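Local atomic coordinates of Serine/threonine-protein kinase PknI (Mycobacterium tuberculosis, PDB entry 5XLM), a protein that is a membrane-anchored serine/threonine kinase, represented here by its extracellular sensor domain, that slows mycobacterial growth within the infected host and probably functions as a dimer. Residues T64-R69 against A79-L84. Numbering follows the deposited sequence.
Sequences TWWAFR and AAATML
Phe68 and Ala81 face each other as a non-hydrogen-bonded pair in an antiparallel beta hairpin, formed by strands 62-72 and 77-83 within the antiparallel sheet of the PknI sensor domain. Packing is close and buried here: Ala81 CB sits 3.5 Å from the centroid of the Phe68 ring and 12° off its normal, a CH-pi contact almost over the ring centre, while Ala79 CB meets the ring edge. Tyr40, edge-to-face with Phe68, and Phe100 from strand 100-105 extend this buried side.

Backbone pairing fixes the register. Ala67 and Thr82 exchange N-H···O bonds, as do Arg69 and Ala80; Ala67 N to Thr82 O measures 2.9 Å. Leu84 N to Trp65 O, at 2.8 Å, continues the pairing past Met83. On the face bearing Ala67 and Thr82, Leu84 CD2 approaches Ala67 CB at 4.0 Å.

Toward Thr64 the contact is more open to solvent: Thr64, Trp65, Trp66 and Met83 are all partly exposed. Met83, with CG anti to the backbone N (chi1 -165°) and an extended chain beyond, runs obliquely over one face of the Trp66 indole; its CB is 3.9 Å from the six-membered-ring centroid, and SD makes a slanting Met-aromatic contact. Here a water accepts from Trp65 N and lies 2.7 Å from Leu84 O, bridging the two backbones. The indole's rotation is restrained by Trp66 NE1, which donates to Thr64 OG1 at 2.8 Å, and the other branch of the same threonine, Thr64 CG2, touches Met83 CE at 3.6 Å.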
ATOM      1  N   THR A  64      -6.745  -1.590  -6.838  1.00 30.40           N
ATOM      2  CA  THR A  64      -7.647  -1.292  -5.734  1.00 32.90           C
ATOM      3  C   THR A  64      -7.579   0.201  -5.448  1.00 31.96           C
ATOM      4  O   THR A  64      -6.604   0.873  -5.792  1.00 31.45           O
ATOM      5  CB  THR A  64      -7.297  -2.089  -4.468  1.00 35.83           C
ATOM      6  OG1 THR A  64      -5.921  -1.875  -4.130  1.00 30.94           O
ATOM      7  CG2 THR A  64      -7.538  -3.577  -4.683  1.00 29.68           C
ATOM      8  N   TRP A  65      -8.626   0.718  -4.814  1.00 28.48           N
ATOM      9  CA  TRP A  65      -8.735   2.143  -4.538  1.00 35.58           C
ATOM     10  C   TRP A  65      -8.790   2.391  -3.039  1.00 32.26           C
ATOM     11  O   TRP A  65      -9.441   1.649  -2.296  1.00 33.31           O
ATOM     12  CB  TRP A  65      -9.960   2.746  -5.230  1.00 33.83           C
ATOM     13  CG  TRP A  65      -9.713   2.999  -6.682  1.00 32.94           C
ATOM     14  CD1 TRP A  65      -9.359   4.186  -7.257  1.00 30.93           C
ATOM     15  CD2 TRP A  65      -9.768   2.039  -7.742  1.00 31.04           C
ATOM     16  NE1 TRP A  65      -9.206   4.025  -8.613  1.00 36.67           N
ATOM     17  CE2 TRP A  65      -9.448   2.716  -8.935  1.00 33.21           C
ATOM     18  CE3 TRP A  65     -10.065   0.673  -7.799  1.00 34.03           C
ATOM     19  CZ2 TRP A  65      -9.418   2.076 -10.172  1.00 42.54           C
ATOM     20  CZ3 TRP A  65     -10.031   0.037  -9.030  1.00 37.70           C
ATOM     21  CH2 TRP A  65      -9.710   0.739 -10.199  1.00 39.72           C
ATOM     22  N   TRP A  66      -8.099   3.442  -2.605  1.00 31.61           N
ATOM     23  CA  TRP A  66      -7.918   3.733  -1.193  1.00 30.40           C
ATOM     24  C   TRP A  66      -8.078   5.226  -0.953  1.00 31.50           C
ATOM     25  O   TRP A  66      -7.778   6.048  -1.823  1.00 31.20           O
ATOM     26  CB  TRP A  66      -6.539   3.267  -0.704  1.00 32.05           C
ATOM     27  CG  TRP A  66      -6.279   1.808  -0.936  1.00 26.46           C
ATOM     28  CD1 TRP A  66      -5.903   1.217  -2.107  1.00 27.13           C
ATOM     29  CD2 TRP A  66      -6.372   0.758   0.032  1.00 26.17           C
ATOM     30  NE1 TRP A  66      -5.761  -0.138  -1.930  1.00 27.28           N
ATOM     31  CE2 TRP A  66      -6.040  -0.445  -0.624  1.00 26.71           C
ATOM     32  CE3 TRP A  66      -6.701   0.719   1.390  1.00 28.92           C
ATOM     33  CZ2 TRP A  66      -6.033  -1.674   0.031  1.00 27.01           C
ATOM     34  CZ3 TRP A  66      -6.691  -0.503   2.040  1.00 26.17           C
ATOM     35  CH2 TRP A  66      -6.360  -1.683   1.360  1.00 32.18           C
ATOM     36  N   ALA A  67      -8.557   5.567   0.238  1.00 30.76           N
ATOM     37  CA  ALA A  67      -8.654   6.950   0.687  1.00 35.93           C
ATOM     38  C   ALA A  67      -7.540   7.189   1.699  1.00 25.56           C
ATOM     39  O   ALA A  67      -7.567   6.638   2.804  1.00 30.82           O
ATOM     40  CB  ALA A  67     -10.029   7.232   1.287  1.00 32.26           C
ATOM     41  N   PHE A  68      -6.555   7.993   1.312  1.00 26.64           N
ATOM     42  CA  PHE A  68      -5.381   8.259   2.132  1.00 25.96           C
ATOM     43  C   PHE A  68      -5.539   9.571   2.889  1.00 26.62           C
ATOM     44  O   PHE A  68      -6.060  10.553   2.352  1.00 26.61           O
ATOM     45  CB  PHE A  68      -4.115   8.321   1.271  1.00 26.52           C
ATOM     46  CG  PHE A  68      -3.431   6.996   1.080  1.00 26.42           C
ATOM     47  CD1 PHE A  68      -2.303   6.674   1.816  1.00 26.37           C
ATOM     48  CD2 PHE A  68      -3.905   6.080   0.153  1.00 26.51           C
ATOM     49  CE1 PHE A  68      -1.663   5.461   1.639  1.00 29.57           C
ATOM     50  CE2 PHE A  68      -3.269   4.864  -0.027  1.00 28.69           C
ATOM     51  CZ  PHE A  68      -2.147   4.555   0.717  1.00 27.80           C
ATOM     52  N   ARG A  69      -5.080   9.582   4.139  1.00 25.84           N
ATOM     53  CA  ARG A  69      -4.924  10.810   4.903  1.00 30.82           C
ATOM     54  C   ARG A  69      -3.611  10.725   5.671  1.00 30.49           C
ATOM     55  O   ARG A  69      -3.213   9.647   6.123  1.00 28.65           O
ATOM     56  CB  ARG A  69      -6.112  11.047   5.851  1.00 41.52           C
ATOM     57  CG  ARG A  69      -5.970  10.405   7.213  1.00 55.84           C
ATOM     58  CD  ARG A  69      -7.289  10.334   7.967  1.00 66.01           C
ATOM     59  NE  ARG A  69      -7.691  11.603   8.569  1.00 74.40           N
ATOM     60  CZ  ARG A  69      -8.873  12.181   8.374  1.00 80.00           C
ATOM     61  NH1 ARG A  69      -9.778  11.602   7.596  1.00 80.61           N
ATOM     62  NH2 ARG A  69      -9.153  13.333   8.966  1.00 81.47           N
ATOM     63  N   ALA A  79       0.599   7.759   7.466  1.00 29.84           N
ATOM     64  CA  ALA A  79      -0.500   7.766   6.516  1.00 29.54           C
ATOM     65  C   ALA A  79      -1.404   6.581   6.807  1.00 29.83           C
ATOM     66  O   ALA A  79      -0.923   5.458   6.995  1.00 37.81           O
ATOM     67  CB  ALA A  79       0.013   7.704   5.073  1.00 30.07           C
ATOM     68  N   ALA A  80      -2.706   6.835   6.855  1.00 29.66           N
ATOM     69  CA  ALA A  80      -3.709   5.799   7.026  1.00 30.09           C
ATOM     70  C   ALA A  80      -4.536   5.696   5.756  1.00 29.90           C
ATOM     71  O   ALA A  80      -4.874   6.713   5.142  1.00 31.86           O
ATOM     72  CB  ALA A  80      -4.613   6.100   8.221  1.00 31.78           C
ATOM     73  N   ALA A  81      -4.853   4.470   5.357  1.00 30.25           N
ATOM     74  CA  ALA A  81      -5.586   4.231   4.123  1.00 30.37           C
ATOM     75  C   ALA A  81      -6.740   3.277   4.389  1.00 30.71           C
ATOM     76  O   ALA A  81      -6.530   2.174   4.908  1.00 31.29           O
ATOM     77  CB  ALA A  81      -4.668   3.662   3.037  1.00 31.04           C
ATOM     78  N   THR A  82      -7.951   3.701   4.035  1.00 30.81           N
ATOM     79  CA  THR A  82      -9.127   2.851   4.123  1.00 36.52           C
ATOM     80  C   THR A  82      -9.561   2.464   2.717  1.00 37.15           C
ATOM     81  O   THR A  82      -9.535   3.290   1.801  1.00 31.75           O
ATOM     82  CB  THR A  82     -10.267   3.534   4.886  1.00 44.65           C
ATOM     83  OG1 THR A  82     -11.419   2.673   4.894  1.00 60.18           O
ATOM     84  CG2 THR A  82     -10.629   4.875   4.257  1.00 43.71           C
ATOM     85  N   MET A  83      -9.938   1.201   2.548  1.00 31.92           N
ATOM     86  CA  MET A  83     -10.224   0.674   1.222  1.00 32.47           C
ATOM     87  C   MET A  83     -11.583   1.149   0.725  1.00 36.43           C
ATOM     88  O   MET A  83     -12.568   1.161   1.468  1.00 36.49           O
ATOM     89  CB  MET A  83     -10.180  -0.852   1.235  1.00 34.65           C
ATOM     90  CG  MET A  83     -10.105  -1.482  -0.141  1.00 40.50           C
ATOM     91  SD  MET A  83      -9.896  -3.271  -0.048  1.00 50.01           S
ATOM     92  CE  MET A  83      -9.678  -3.692  -1.774  1.00 56.77           C
ATOM     93  N   LEU A  84     -11.624   1.543  -0.541  1.00 45.47           N
ATOM     94  CA  LEU A  84     -12.852   1.950  -1.201  1.00 47.57           C
ATOM     95  C   LEU A  84     -13.402   0.791  -2.025  1.00 49.09           C
ATOM     96  O   LEU A  84     -12.720  -0.206  -2.279  1.00 47.00           O
ATOM     97  CB  LEU A  84     -12.600   3.179  -2.080  1.00 46.34           C
ATOM     98  CG  LEU A  84     -11.975   4.390  -1.381  1.00 45.52           C
ATOM     99  CD1 LEU A  84     -11.654   5.472  -2.398  1.00 45.36           C
ATOM    100  CD2 LEU A  84     -12.889   4.930  -0.288  1.00 46.10           C
TER
HETATM  101  O   HOH W   1     -10.786  -1.064  -3.944  1.00 25.49           O